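D-glycerate 3-kinase (Cryptococcus neoformans var. grubii serotype A, PDB 6CKG) probably phosphorylates D-glycerate at its 3-hydroxyl with ATP as phosphate donor. Local coordinates at residues A[125-130]-A[145-150]; A[184-189]-A[293-298]; A[249-254]-A[316-321]. One frame throughout, in Å; residues are numbered along the deposited sequence.

Contact 1: A[125-130]-A[145-150]; sequences LAKLKS and QRAQLP. With EDO (1,2-ethanediol), chain C.
Lys127 leaves its helix with CG trans to the backbone N (chi1 -166°) and then bends at chi2, so that its aliphatic chain lies over the strand residues Arg146 and Ala147. Leu128, by contrast, turns CG to the side of its own backbone N (chi1 -69°), which brings both methyls to the strand. The lysine makes the tighter approach: its CG rests 3.6 Å from Ala147 CB, and farther out CE comes within 3.3 Å of Arg146 O. That carbonyl thus meets the methylene next to the ammonium group, and no hydrogen bond links the two segments. Ala147 CB touches both helix side chains, meeting Leu128 CD2 at 4.1 Å as well. Leu128 CD1 meets Leu149 CD2 at 4.2 Å and continues the apolar seam into the protein. Lysine and arginine stay at the solvent-exposed margin, while Leu128, Ala147 and Leu149 are buried. Beyond the seam, a 1,2-ethanediol, probably from the crystallisation liquor, is hydrogen-bonded through O1 to Pro150 O (2.7 Å). The axes of helix 125-129 and strand 146-150 run roughly antiparallel (152°), with a closest approach of 8.2 Å. Strand 146-153 pairs with strand 162-171 as a two-stranded antiparallel sheet, and Leu128 also touches Val170 of that sheet and Ala80 and Met82 of strand 79-83, an outermost strand of the main sheet.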
ATOM      1  N   LEU A 125      -2.710 -13.941   0.290  1.00 29.23           N
ATOM      2  CA  LEU A 125      -4.066 -13.412   0.348  1.00 35.61           C
ATOM      3  C   LEU A 125      -5.090 -14.514   0.110  1.00 35.57           C
ATOM      4  O   LEU A 125      -6.126 -14.556   0.778  1.00 35.84           O
ATOM      5  CB  LEU A 125      -4.226 -12.268  -0.654  1.00 31.09           C
ATOM      6  CG  LEU A 125      -5.449 -11.362  -0.451  1.00 35.36           C
ATOM      7  CD1 LEU A 125      -5.797 -11.191   1.035  1.00 34.80           C
ATOM      8  CD2 LEU A 125      -5.163 -10.010  -1.073  1.00 30.96           C
ATOM      9  N   ALA A 126      -4.812 -15.434  -0.815  1.00 34.00           N
ATOM     10  CA  ALA A 126      -5.731 -16.553  -1.006  1.00 35.45           C
ATOM     11  C   ALA A 126      -5.783 -17.441   0.234  1.00 38.59           C
ATOM     12  O   ALA A 126      -6.857 -17.928   0.618  1.00 40.03           O
ATOM     13  CB  ALA A 126      -5.336 -17.364  -2.238  1.00 38.14           C
ATOM     14  N   LYS A 127      -4.638 -17.645   0.886  1.00 35.93           N
ATOM     15  CA  LYS A 127      -4.618 -18.427   2.119  1.00 35.88           C
ATOM     16  C   LYS A 127      -5.472 -17.769   3.196  1.00 35.38           C
ATOM     17  O   LYS A 127      -6.272 -18.436   3.861  1.00 34.88           O
ATOM     18  CB  LYS A 127      -3.176 -18.605   2.601  1.00 34.22           C
ATOM     19  CG  LYS A 127      -2.994 -19.678   3.688  1.00 42.71           C
ATOM     20  CD  LYS A 127      -3.251 -21.074   3.145  1.00 53.86           C
ATOM     21  CE  LYS A 127      -2.891 -22.160   4.157  1.00 62.77           C
ATOM     22  NZ  LYS A 127      -1.417 -22.294   4.323  1.00 69.32           N
ATOM     23  N   LEU A 128      -5.297 -16.460   3.404  1.00 29.10           N
ATOM     24  CA  LEU A 128      -6.112 -15.776   4.406  1.00 35.41           C
ATOM     25  C   LEU A 128      -7.591 -15.848   4.053  1.00 36.98           C
ATOM     26  O   LEU A 128      -8.439 -16.024   4.936  1.00 37.31           O
ATOM     27  CB  LEU A 128      -5.669 -14.322   4.562  1.00 29.59           C
ATOM     28  CG  LEU A 128      -4.291 -14.116   5.200  1.00 37.16           C
ATOM     29  CD1 LEU A 128      -3.789 -12.666   5.044  1.00 28.53           C
ATOM     30  CD2 LEU A 128      -4.294 -14.531   6.663  1.00 32.94           C
ATOM     31  N   LYS A 129      -7.921 -15.746   2.762  1.00 35.43           N
ATOM     32  CA  LYS A 129      -9.326 -15.702   2.364  1.00 36.48           C
ATOM     33  C   LYS A 129     -10.026 -17.050   2.523  1.00 32.57           C
ATOM     34  O   LYS A 129     -11.252 -17.079   2.621  1.00 37.81           O
ATOM     35  CB  LYS A 129      -9.443 -15.183   0.930  1.00 33.99           C
ATOM     36  CG  LYS A 129      -9.179 -13.677   0.819  1.00 35.96           C
ATOM     37  CD  LYS A 129      -9.135 -13.197  -0.624  1.00 41.05           C
ATOM     38  CE  LYS A 129     -10.515 -13.084  -1.239  1.00 36.21           C
ATOM     39  NZ  LYS A 129     -11.087 -11.711  -1.096  1.00 38.21           N
ATOM     40  N   SER A 130      -9.284 -18.155   2.564  1.00 30.44           N
ATOM     41  CA  SER A 130      -9.842 -19.473   2.830  0.57 34.22           C
ATOM     42  C   SER A 130      -9.667 -19.898   4.282  1.00 32.88           C
ATOM     43  O   SER A 130      -9.983 -21.045   4.628  1.00 33.96           O
ATOM     44  CB  SER A 130      -9.200 -20.513   1.909  0.57 39.54           C
ATOM     45  OG  SER A 130      -7.848 -20.745   2.269  0.57 41.69           O
ATOM     46  N   GLN A 145      -6.676 -24.190   9.761  1.00 66.36           N
ATOM     47  CA  GLN A 145      -7.047 -22.793   9.579  1.00 52.90           C
ATOM     48  C   GLN A 145      -5.895 -21.872   9.969  1.00 47.75           C
ATOM     49  O   GLN A 145      -6.036 -21.039  10.873  1.00 38.71           O
ATOM     50  CB  GLN A 145      -8.295 -22.471  10.405  1.00 57.91           C
ATOM     51  CG  GLN A 145      -9.467 -23.410  10.153  1.00 61.72           C
ATOM     52  CD  GLN A 145     -10.700 -23.034  10.961  1.00 70.65           C
ATOM     53  OE1 GLN A 145     -11.392 -22.063  10.650  1.00 71.21           O
ATOM     54  NE2 GLN A 145     -10.976 -23.802  12.009  1.00 76.03           N
ATOM     55  N   ARG A 146      -4.750 -22.010   9.297  1.00 48.88           N
ATOM     56  CA  ARG A 146      -3.548 -21.267   9.649  1.00 50.17           C
ATOM     57  C   ARG A 146      -2.902 -20.725   8.382  1.00 50.44           C
ATOM     58  O   ARG A 146      -3.127 -21.228   7.279  1.00 56.76           O
ATOM     59  CB  ARG A 146      -2.554 -22.139  10.441  1.00 51.93           C
ATOM     60  CG  ARG A 146      -3.080 -22.572  11.819  1.00 53.29           C
ATOM     61  CD  ARG A 146      -2.128 -23.497  12.565  1.00 65.50           C
ATOM     62  NE  ARG A 146      -0.940 -22.800  13.052  1.00 75.88           N
ATOM     63  CZ  ARG A 146       0.102 -23.404  13.621  1.00 86.65           C
ATOM     64  NH1 ARG A 146       0.110 -24.725  13.781  1.00 86.57           N
ATOM     65  NH2 ARG A 146       1.142 -22.688  14.031  1.00 90.32           N
ATOM     66  N   ALA A 147      -2.118 -19.663   8.554  1.00 42.30           N
ATOM     67  CA  ALA A 147      -1.326 -19.093   7.477  1.00 37.90           C
ATOM     68  C   ALA A 147      -0.043 -18.525   8.066  1.00 41.29           C
ATOM     69  O   ALA A 147       0.053 -18.271   9.269  1.00 41.06           O
ATOM     70  CB  ALA A 147      -2.095 -18.011   6.720  1.00 36.94           C
ATOM     71  N   GLN A 148       0.959 -18.371   7.208  1.00 42.21           N
ATOM     72  CA  GLN A 148       2.246 -17.802   7.581  0.55 42.76           C
ATOM     73  C   GLN A 148       2.518 -16.604   6.684  1.00 37.19           C
ATOM     74  O   GLN A 148       2.414 -16.710   5.458  1.00 39.72           O
ATOM     75  CB  GLN A 148       3.378 -18.834   7.454  0.55 46.15           C
ATOM     76  CG  GLN A 148       3.309 -20.015   8.432  0.55 50.99           C
ATOM     77  CD  GLN A 148       2.295 -21.076   8.026  0.55 52.21           C
ATOM     78  OE1 GLN A 148       2.078 -21.326   6.838  0.55 51.76           O
ATOM     79  NE2 GLN A 148       1.663 -21.700   9.018  0.55 49.41           N
ATOM     80  N   LEU A 149       2.851 -15.470   7.292  1.00 35.28           N
ATOM     81  CA  LEU A 149       3.099 -14.283   6.492  1.00 29.87           C
ATOM     82  C   LEU A 149       4.557 -13.849   6.573  1.00 30.28           C
ATOM     83  O   LEU A 149       5.204 -14.003   7.615  1.00 34.88           O
ATOM     84  CB  LEU A 149       2.197 -13.127   6.942  1.00 30.21           C
ATOM     85  CG  LEU A 149       0.702 -13.466   6.927  1.00 32.73           C
ATOM     86  CD1 LEU A 149      -0.127 -12.308   7.439  1.00 23.60           C
ATOM     87  CD2 LEU A 149       0.246 -13.867   5.532  1.00 37.90           C
ATOM     88  N   PRO A 150       5.107 -13.297   5.493  1.00 33.72           N
ATOM     89  CA  PRO A 150       6.528 -12.941   5.486  1.00 32.26           C
ATOM     90  C   PRO A 150       6.783 -11.651   6.248  1.00 33.23           C
ATOM     91  O   PRO A 150       5.882 -10.847   6.495  1.00 28.85           O
ATOM     92  CB  PRO A 150       6.845 -12.762   3.995  1.00 34.08           C
ATOM     93  CG  PRO A 150       5.547 -12.270   3.413  1.00 30.80           C
ATOM     94  CD  PRO A 150       4.469 -13.048   4.189  1.00 31.52           C
TER
HETATM   95  C1  EDO C 401       3.399  -9.698   8.204  1.00 34.70           C
HETATM   96  O1  EDO C 401       4.753  -9.207   8.287  1.00 33.34           O
HETATM   97  C2  EDO C 401       2.830  -9.365   6.829  1.00 34.47           C
HETATM   98  O2  EDO C 401       2.806  -7.939   6.671  1.00 30.94           O

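Contact 2: A[184-189]-A[293-298]; sequences NGFGPL and PSYELF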
ATOM      1  N   ASN A 184      -1.213   0.589  -2.686  1.00 24.75           N
ATOM      2  CA  ASN A 184      -2.277  -0.394  -2.814  1.00 22.72           C
ATOM      3  C   ASN A 184      -3.428   0.198  -3.622  1.00 21.67           C
ATOM      4  O   ASN A 184      -3.844   1.337  -3.396  1.00 22.95           O
ATOM      5  CB  ASN A 184      -2.753  -0.870  -1.427  1.00 22.39           C
ATOM      6  CG  ASN A 184      -1.938  -2.042  -0.914  1.00 27.72           C
ATOM      7  OD1 ASN A 184      -0.789  -2.232  -1.328  1.00 27.19           O
ATOM      8  ND2 ASN A 184      -2.523  -2.841  -0.017  1.00 26.92           N
ATOM      9  N   GLY A 185      -3.923  -0.563  -4.588  1.00 23.50           N
ATOM     10  CA  GLY A 185      -5.009  -0.081  -5.418  1.00 23.04           C
ATOM     11  C   GLY A 185      -4.592   0.825  -6.575  1.00 25.90           C
ATOM     12  O   GLY A 185      -5.427   1.119  -7.440  1.00 27.96           O
ATOM     13  N   PHE A 186      -3.333   1.251  -6.644  1.00 23.40           N
ATOM     14  CA  PHE A 186      -2.893   2.074  -7.775  1.00 22.89           C
ATOM     15  C   PHE A 186      -3.195   1.362  -9.087  1.00 24.21           C
ATOM     16  O   PHE A 186      -2.973   0.153  -9.215  1.00 28.64           O
ATOM     17  CB  PHE A 186      -1.398   2.376  -7.682  1.00 19.84           C
ATOM     18  CG  PHE A 186      -1.062   3.479  -6.724  1.00 22.07           C
ATOM     19  CD1 PHE A 186      -1.992   3.920  -5.802  1.00 21.21           C
ATOM     20  CD2 PHE A 186       0.183   4.085  -6.755  1.00 22.42           C
ATOM     21  CE1 PHE A 186      -1.685   4.943  -4.906  1.00 23.08           C
ATOM     22  CE2 PHE A 186       0.507   5.107  -5.872  1.00 23.48           C
ATOM     23  CZ  PHE A 186      -0.434   5.547  -4.953  1.00 23.94           C
ATOM     24  N   GLY A 187      -3.741   2.110 -10.051  1.00 23.95           N
ATOM     25  CA  GLY A 187      -4.144   1.551 -11.324  1.00 24.65           C
ATOM     26  C   GLY A 187      -3.212   1.910 -12.479  1.00 30.09           C
ATOM     27  O   GLY A 187      -2.731   3.044 -12.596  1.00 27.88           O
ATOM     28  N   PRO A 188      -2.940   0.940 -13.354  1.00 26.69           N
ATOM     29  CA  PRO A 188      -2.126   1.219 -14.542  1.00 29.89           C
ATOM     30  C   PRO A 188      -2.898   2.075 -15.537  1.00 33.00           C
ATOM     31  O   PRO A 188      -4.120   2.213 -15.465  1.00 25.11           O
ATOM     32  CB  PRO A 188      -1.854  -0.169 -15.113  1.00 29.46           C
ATOM     33  CG  PRO A 188      -3.119  -0.935 -14.733  1.00 33.12           C
ATOM     34  CD  PRO A 188      -3.437  -0.449 -13.341  1.00 26.40           C
ATOM     35  N   LEU A 189      -2.167   2.631 -16.497  1.00 27.63           N
ATOM     36  CA  LEU A 189      -2.743   3.473 -17.536  1.00 33.60           C
ATOM     37  C   LEU A 189      -2.643   2.791 -18.892  1.00 30.15           C
ATOM     38  O   LEU A 189      -1.780   1.938 -19.117  1.00 29.94           O
ATOM     39  CB  LEU A 189      -2.032   4.837 -17.605  1.00 28.71           C
ATOM     40  CG  LEU A 189      -1.939   5.624 -16.293  1.00 32.69           C
ATOM     41  CD1 LEU A 189      -1.033   6.847 -16.421  1.00 28.89           C
ATOM     42  CD2 LEU A 189      -3.332   6.023 -15.803  1.00 33.99           C
ATOM     43  N   PRO A 293       6.502   9.728  -8.748  1.00 31.86           N
ATOM     44  CA  PRO A 293       5.904   9.469 -10.072  1.00 33.85           C
ATOM     45  C   PRO A 293       4.760   8.477 -10.016  1.00 35.74           C
ATOM     46  O   PRO A 293       3.810   8.594 -10.800  1.00 27.55           O
ATOM     47  CB  PRO A 293       7.075   8.923 -10.904  1.00 32.37           C
ATOM     48  CG  PRO A 293       8.295   9.238 -10.148  1.00 31.21           C
ATOM     49  CD  PRO A 293       7.936   9.387  -8.718  1.00 26.88           C
ATOM     50  N   SER A 294       4.809   7.519  -9.084  1.00 26.35           N
ATOM     51  CA  SER A 294       3.718   6.562  -8.970  1.00 26.95           C
ATOM     52  C   SER A 294       2.455   7.220  -8.435  1.00 32.36           C
ATOM     53  O   SER A 294       1.353   6.895  -8.889  1.00 30.91           O
ATOM     54  CB  SER A 294       4.128   5.385  -8.075  1.00 26.55           C
ATOM     55  OG  SER A 294       4.977   4.489  -8.782  1.00 21.84           O
ATOM     56  N   TYR A 295       2.591   8.104  -7.436  1.00 27.33           N
ATOM     57  CA  TYR A 295       1.450   8.893  -6.977  1.00 29.92           C
ATOM     58  C   TYR A 295       0.870   9.722  -8.113  1.00 31.27           C
ATOM     59  O   TYR A 295      -0.351   9.765  -8.303  1.00 26.86           O
ATOM     60  CB  TYR A 295       1.861   9.814  -5.822  1.00 33.29           C
ATOM     61  CG  TYR A 295       2.159   9.125  -4.500  1.00 37.29           C
ATOM     62  CD1 TYR A 295       1.138   8.775  -3.624  1.00 44.54           C
ATOM     63  CD2 TYR A 295       3.466   8.873  -4.110  1.00 33.31           C
ATOM     64  CE1 TYR A 295       1.413   8.159  -2.400  1.00 44.69           C
ATOM     65  CE2 TYR A 295       3.749   8.256  -2.891  1.00 40.87           C
ATOM     66  CZ  TYR A 295       2.724   7.902  -2.047  1.00 44.31           C
ATOM     67  OH  TYR A 295       3.019   7.303  -0.842  1.00 50.55           O
ATOM     68  N   GLU A 296       1.740  10.399  -8.873  1.00 30.31           N
ATOM     69  CA  GLU A 296       1.277  11.288  -9.940  1.00 30.44           C
ATOM     70  C   GLU A 296       0.514  10.525 -11.019  1.00 31.09           C
ATOM     71  O   GLU A 296      -0.532  10.984 -11.492  1.00 35.14           O
ATOM     72  CB  GLU A 296       2.464  12.034 -10.552  1.00 25.72           C
ATOM     73  CG  GLU A 296       3.147  13.001  -9.585  1.00 28.90           C
ATOM     74  CD  GLU A 296       4.402  13.634 -10.162  1.00 33.06           C
ATOM     75  OE1 GLU A 296       4.610  13.548 -11.385  1.00 34.51           O
ATOM     76  OE2 GLU A 296       5.173  14.244  -9.394  1.00 37.03           O
ATOM     77  N   LEU A 297       1.020   9.357 -11.422  1.00 28.15           N
ATOM     78  CA  LEU A 297       0.471   8.630 -12.563  1.00 27.31           C
ATOM     79  C   LEU A 297      -0.669   7.678 -12.213  1.00 29.54           C
ATOM     80  O   LEU A 297      -1.588   7.503 -13.021  1.00 26.93           O
ATOM     81  CB  LEU A 297       1.570   7.817 -13.242  1.00 23.89           C
ATOM     82  CG  LEU A 297       2.655   8.608 -13.968  1.00 29.44           C
ATOM     83  CD1 LEU A 297       3.636   7.630 -14.570  1.00 27.23           C
ATOM     84  CD2 LEU A 297       2.034   9.484 -15.047  1.00 27.17           C
ATOM     85  N   PHE A 298      -0.609   7.011 -11.061  1.00 26.27           N
ATOM     86  CA  PHE A 298      -1.412   5.813 -10.833  1.00 27.01           C
ATOM     87  C   PHE A 298      -2.395   5.918  -9.674  1.00 26.16           C
ATOM     88  O   PHE A 298      -3.227   5.017  -9.509  1.00 26.55           O
ATOM     89  CB  PHE A 298      -0.504   4.600 -10.555  1.00 23.65           C
ATOM     90  CG  PHE A 298       0.589   4.403 -11.558  1.00 25.47           C
ATOM     91  CD1 PHE A 298       0.325   4.418 -12.923  1.00 25.68           C
ATOM     92  CD2 PHE A 298       1.890   4.198 -11.130  1.00 26.81           C
ATOM     93  CE1 PHE A 298       1.350   4.219 -13.842  1.00 24.79           C
ATOM     94  CE2 PHE A 298       2.900   4.010 -12.027  1.00 24.95           C
ATOM     95  CZ  PHE A 298       2.632   4.031 -13.393  1.00 24.81           C
TER
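Phe186 reaches from the loop after strand 176-180 onto the last turn of helix 281-298, where Phe298 and Tyr295 receive it. Its CB starts against Phe298, 3.7 Å from that residue's CB, and CG remains over the same backbone, with Phe298 C lying over one face of the ring toward its rim. Along one side of the ring the path follows the helix: CD2 and then CE2 pass Ser294 O, the latter at 3.6 Å. This carbonyl also accepts the helical bond from Phe298 N. At the tip, CZ meets Tyr295 CD1 at 3.8 Å. The edge of Phe186 is directed at the face of the tyrosine in an offset edge-to-face pair, with the planes at 73°. A chi1 of -79°, which sets CG beside the backbone N, carries the ring along this course.

The backbone fixes the root of the side chain. Gly187 N donates to Phe298 O at 3.0 Å, in the carbonyl plane and on a lone pair, with 154° at the hydrogen. The last helical residue thereby gives its carbonyl to the loop, and Phe186 CA adds a CA-H...O contact to the same oxygen. In return, Gly187 O lies 3.4 Å from Phe298 CB. Farther along, Leu189 places CD1 3.5 Å from Leu297 O and CG near the edge of the Phe298 ring.

Tyr295 OH is hydrogen-bonded to Gln56, and Phe186 O to Trp242 NE1. Helix 225-236 packs on Phe298 through Asn232 and Leu235, while Gln53 of strand 48-53 touches both Phe186 and Tyr295, so this buried contact joins the loop before helix 191-204 and the end of helix 281-298 to the central sheet.

Contact 3: A[249-254]-A[316-321]; sequences VQIQPL and FIVNIK
Gln252 and Phe316 lie at the middle of a ladder of four backbone hydrogen bonds between two parallel strands. Gln252 N donates to Phe316 O at 2.8 Å. Phe316 N is bound to Gln250 O at 2.8 Å, and the ladder continues from Val318 N to Gln252 O. Gln252 O also receives a CA-H...O contact from Ile317 CA at 3.3 Å. Leu254 N closes the ladder on Val318 O (3.0 Å), just past the proline that ends strand 247-253.

The side chains pair on both faces. Ile251 and Val318 share the face with Phe316: Ile251 CG2 lies 4.1 Å from Val318 CG2, while Val249 CG1 comes to the edge of the Phe316 ring, 3.9 Å from CE2. On the other face Gln252, extended with CG trans to its backbone N (chi1 -180°), runs beside Ile317 and points the same way, its NE2 4.0 Å from Ile317 CG1. Leu254 meets Ile317 at about a right angle, its CD2 3.8 Å from Ile317 CG2.

These are neighbouring strands of a mixed, mainly parallel six-stranded sheet with strand order 2-3-1-4-5-6, the alpha/beta core of a kinase that probably belongs to the P-loop class. Strand 247-253 bonds on its other side to strand 48-53, and strand 313-318 to the antiparallel edge strand 324-329.

Outside this shell, helix 19-38 lies on the face of Phe316 and Ile251, touching Phe316 through Gln23 and Thr24 and Ile251 through Met20; Trp262 of helix 258-273 packs on Pro253 and Val318. Gln250 is hydrogen-bonded through OE1 to Arg315 and through NE2 to Gln53, which ties it to both flanking strands.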
ATOM      1  N   VAL A 249     -10.038   1.852   2.317  1.00 22.36           N
ATOM      2  CA  VAL A 249      -9.847   3.058   3.118  1.00 24.25           C
ATOM      3  C   VAL A 249      -8.634   3.788   2.563  1.00 26.39           C
ATOM      4  O   VAL A 249      -7.561   3.187   2.432  1.00 24.05           O
ATOM      5  CB  VAL A 249      -9.637   2.729   4.610  1.00 26.67           C
ATOM      6  CG1 VAL A 249      -9.412   4.014   5.422  1.00 25.76           C
ATOM      7  CG2 VAL A 249     -10.839   1.935   5.169  1.00 24.91           C
ATOM      8  N   GLN A 250      -8.791   5.074   2.254  1.00 25.96           N
ATOM      9  CA  GLN A 250      -7.691   5.856   1.699  1.00 27.60           C
ATOM     10  C   GLN A 250      -7.451   7.115   2.526  1.00 27.04           C
ATOM     11  O   GLN A 250      -8.395   7.819   2.884  1.00 31.03           O
ATOM     12  CB  GLN A 250      -7.963   6.231   0.231  1.00 25.61           C
ATOM     13  CG  GLN A 250      -6.944   7.216  -0.327  1.00 23.03           C
ATOM     14  CD  GLN A 250      -7.247   7.637  -1.760  1.00 28.74           C
ATOM     15  OE1 GLN A 250      -8.340   8.110  -2.061  1.00 29.34           O
ATOM     16  NE2 GLN A 250      -6.280   7.450  -2.649  1.00 33.69           N
ATOM     17  N   ILE A 251      -6.189   7.390   2.838  1.00 26.04           N
ATOM     18  CA  ILE A 251      -5.794   8.648   3.458  1.00 29.05           C
ATOM     19  C   ILE A 251      -5.181   9.509   2.357  1.00 33.29           C
ATOM     20  O   ILE A 251      -4.134   9.163   1.801  1.00 32.15           O
ATOM     21  CB  ILE A 251      -4.804   8.433   4.609  1.00 32.19           C
ATOM     22  CG1 ILE A 251      -5.403   7.480   5.651  1.00 28.84           C
ATOM     23  CG2 ILE A 251      -4.471   9.766   5.250  1.00 34.93           C
ATOM     24  CD1 ILE A 251      -4.411   7.010   6.703  1.00 35.85           C
ATOM     25  N   GLN A 252      -5.840  10.617   2.023  1.00 31.93           N
ATOM     26  CA  GLN A 252      -5.418  11.458   0.909  1.00 34.86           C
ATOM     27  C   GLN A 252      -4.988  12.816   1.445  1.00 34.88           C
ATOM     28  O   GLN A 252      -5.820  13.528   2.036  1.00 33.98           O
ATOM     29  CB  GLN A 252      -6.559  11.623  -0.096  1.00 32.27           C
ATOM     30  CG  GLN A 252      -6.211  12.482  -1.291  1.00 42.24           C
ATOM     31  CD  GLN A 252      -7.397  12.652  -2.210  1.00 42.56           C
ATOM     32  OE1 GLN A 252      -7.626  11.841  -3.114  1.00 44.53           O
ATOM     33  NE2 GLN A 252      -8.173  13.693  -1.972  1.00 36.23           N
ATOM     34  N   PRO A 253      -3.731  13.228   1.285  1.00 36.15           N
ATOM     35  CA  PRO A 253      -3.365  14.592   1.672  1.00 36.55           C
ATOM     36  C   PRO A 253      -4.088  15.596   0.788  1.00 33.00           C
ATOM     37  O   PRO A 253      -4.430  15.307  -0.362  1.00 35.13           O
ATOM     38  CB  PRO A 253      -1.853  14.637   1.439  1.00 34.37           C
ATOM     39  CG  PRO A 253      -1.627  13.645   0.350  1.00 37.46           C
ATOM     40  CD  PRO A 253      -2.632  12.541   0.579  1.00 37.63           C
ATOM     41  N   LEU A 254      -4.341  16.779   1.356  1.00 38.76           N
ATOM     42  CA  LEU A 254      -4.848  17.896   0.566  1.00 40.35           C
ATOM     43  C   LEU A 254      -3.956  18.163  -0.630  1.00 42.42           C
ATOM     44  O   LEU A 254      -4.441  18.460  -1.730  1.00 41.41           O
ATOM     45  CB  LEU A 254      -4.939  19.158   1.428  1.00 47.53           C
ATOM     46  CG  LEU A 254      -6.260  19.419   2.131  1.00 46.98           C
ATOM     47  CD1 LEU A 254      -6.141  20.618   3.057  1.00 46.85           C
ATOM     48  CD2 LEU A 254      -7.342  19.636   1.095  1.00 48.10           C
ATOM     49  N   PHE A 316     -10.345   9.670   3.770  1.00 26.32           N
ATOM     50  CA  PHE A 316     -10.078  10.761   4.695  1.00 32.11           C
ATOM     51  C   PHE A 316      -9.189  11.768   3.991  1.00 32.56           C
ATOM     52  O   PHE A 316      -8.139  11.399   3.465  1.00 27.01           O
ATOM     53  CB  PHE A 316      -9.373  10.279   5.964  1.00 25.82           C
ATOM     54  CG  PHE A 316     -10.181   9.312   6.791  1.00 25.95           C
ATOM     55  CD1 PHE A 316     -11.157   9.772   7.663  1.00 31.23           C
ATOM     56  CD2 PHE A 316      -9.939   7.954   6.716  1.00 32.36           C
ATOM     57  CE1 PHE A 316     -11.893   8.881   8.435  1.00 33.39           C
ATOM     58  CE2 PHE A 316     -10.669   7.055   7.479  1.00 34.31           C
ATOM     59  CZ  PHE A 316     -11.643   7.516   8.344  1.00 29.81           C
ATOM     60  N   ILE A 317      -9.606  13.025   3.981  1.00 33.74           N
ATOM     61  CA  ILE A 317      -8.803  14.108   3.430  1.00 36.94           C
ATOM     62  C   ILE A 317      -8.167  14.831   4.606  1.00 34.22           C
ATOM     63  O   ILE A 317      -8.872  15.283   5.513  1.00 35.10           O
ATOM     64  CB  ILE A 317      -9.662  15.055   2.577  1.00 36.21           C
ATOM     65  CG1 ILE A 317     -10.291  14.261   1.426  1.00 39.76           C
ATOM     66  CG2 ILE A 317      -8.838  16.236   2.081  1.00 38.19           C
ATOM     67  CD1 ILE A 317     -11.218  15.047   0.546  1.00 46.20           C
ATOM     68  N   VAL A 318      -6.838  14.919   4.615  1.00 33.27           N
ATOM     69  CA  VAL A 318      -6.128  15.412   5.790  1.00 36.06           C
ATOM     70  C   VAL A 318      -5.280  16.629   5.425  1.00 37.74           C
ATOM     71  O   VAL A 318      -4.832  16.788   4.282  1.00 34.26           O
ATOM     72  CB  VAL A 318      -5.257  14.300   6.418  1.00 35.87           C
ATOM     73  CG1 VAL A 318      -6.130  13.140   6.888  1.00 34.67           C
ATOM     74  CG2 VAL A 318      -4.224  13.811   5.425  1.00 39.25           C
ATOM     75  N   ASN A 319      -5.066  17.503   6.413  1.00 38.61           N
ATOM     76  CA  ASN A 319      -4.182  18.643   6.224  1.00 44.51           C
ATOM     77  C   ASN A 319      -2.759  18.236   6.606  1.00 43.13           C
ATOM     78  O   ASN A 319      -2.484  17.071   6.907  1.00 36.79           O
ATOM     79  CB  ASN A 319      -4.677  19.868   7.004  1.00 43.88           C
ATOM     80  CG  ASN A 319      -4.743  19.642   8.515  1.00 48.21           C
ATOM     81  OD1 ASN A 319      -4.155  18.705   9.057  1.00 47.30           O
ATOM     82  ND2 ASN A 319      -5.466  20.524   9.201  1.00 47.59           N
ATOM     83  N   ILE A 320      -1.836  19.202   6.604  1.00 46.94           N
ATOM     84  CA  ILE A 320      -0.432  18.874   6.820  1.00 49.70           C
ATOM     85  C   ILE A 320      -0.186  18.415   8.248  1.00 52.71           C
ATOM     86  O   ILE A 320       0.771  17.674   8.504  1.00 49.04           O
ATOM     87  CB  ILE A 320       0.472  20.066   6.446  1.00 53.50           C
ATOM     88  CG1 ILE A 320       1.926  19.598   6.309  1.00 58.30           C
ATOM     89  CG2 ILE A 320       0.341  21.188   7.471  1.00 50.18           C
ATOM     90  CD1 ILE A 320       2.707  20.312   5.210  1.00 63.17           C
ATOM     91  N   LYS A 321      -1.040  18.810   9.188  1.00 53.47           N
ATOM     92  CA  LYS A 321      -0.963  18.299  10.546  1.00 54.39           C
ATOM     93  C   LYS A 321      -1.670  16.963  10.704  1.00 49.04           C
ATOM     94  O   LYS A 321      -1.902  16.530  11.837  1.00 53.18           O
ATOM     95  CB  LYS A 321      -1.542  19.320  11.526  1.00 59.96           C
ATOM     96  CG  LYS A 321      -0.757  20.622  11.592  1.00 60.70           C
ATOM     97  CD  LYS A 321      -1.512  21.662  12.399  1.00 63.11           C
ATOM     98  CE  LYS A 321      -0.707  22.138  13.588  1.00 66.33           C
ATOM     99  NZ  LYS A 321      -1.474  23.145  14.376  1.00 67.98           N
TER

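In the fold
Contact 2 is the buried one, about 11 Å from the centre of the chain, whereas contacts 1 and 3 are partly buried and lie farther out, on opposite sides of that centre. No helix or strand is common to two contacts. Contact 3 is held by a backbone ladder inside the main sheet with side chains packed on both faces, contact 2 by aromatic packing with a single backbone bond, and contact 1 by side-chain packing without a hydrogen bond between its segments, an apolar seam edged by a lysine chain. Contacts 2 and 3 are linked most directly: helix 281-298 precedes strand 313-318, and their segments alternate in sequence. Contact 1 closes before either opens.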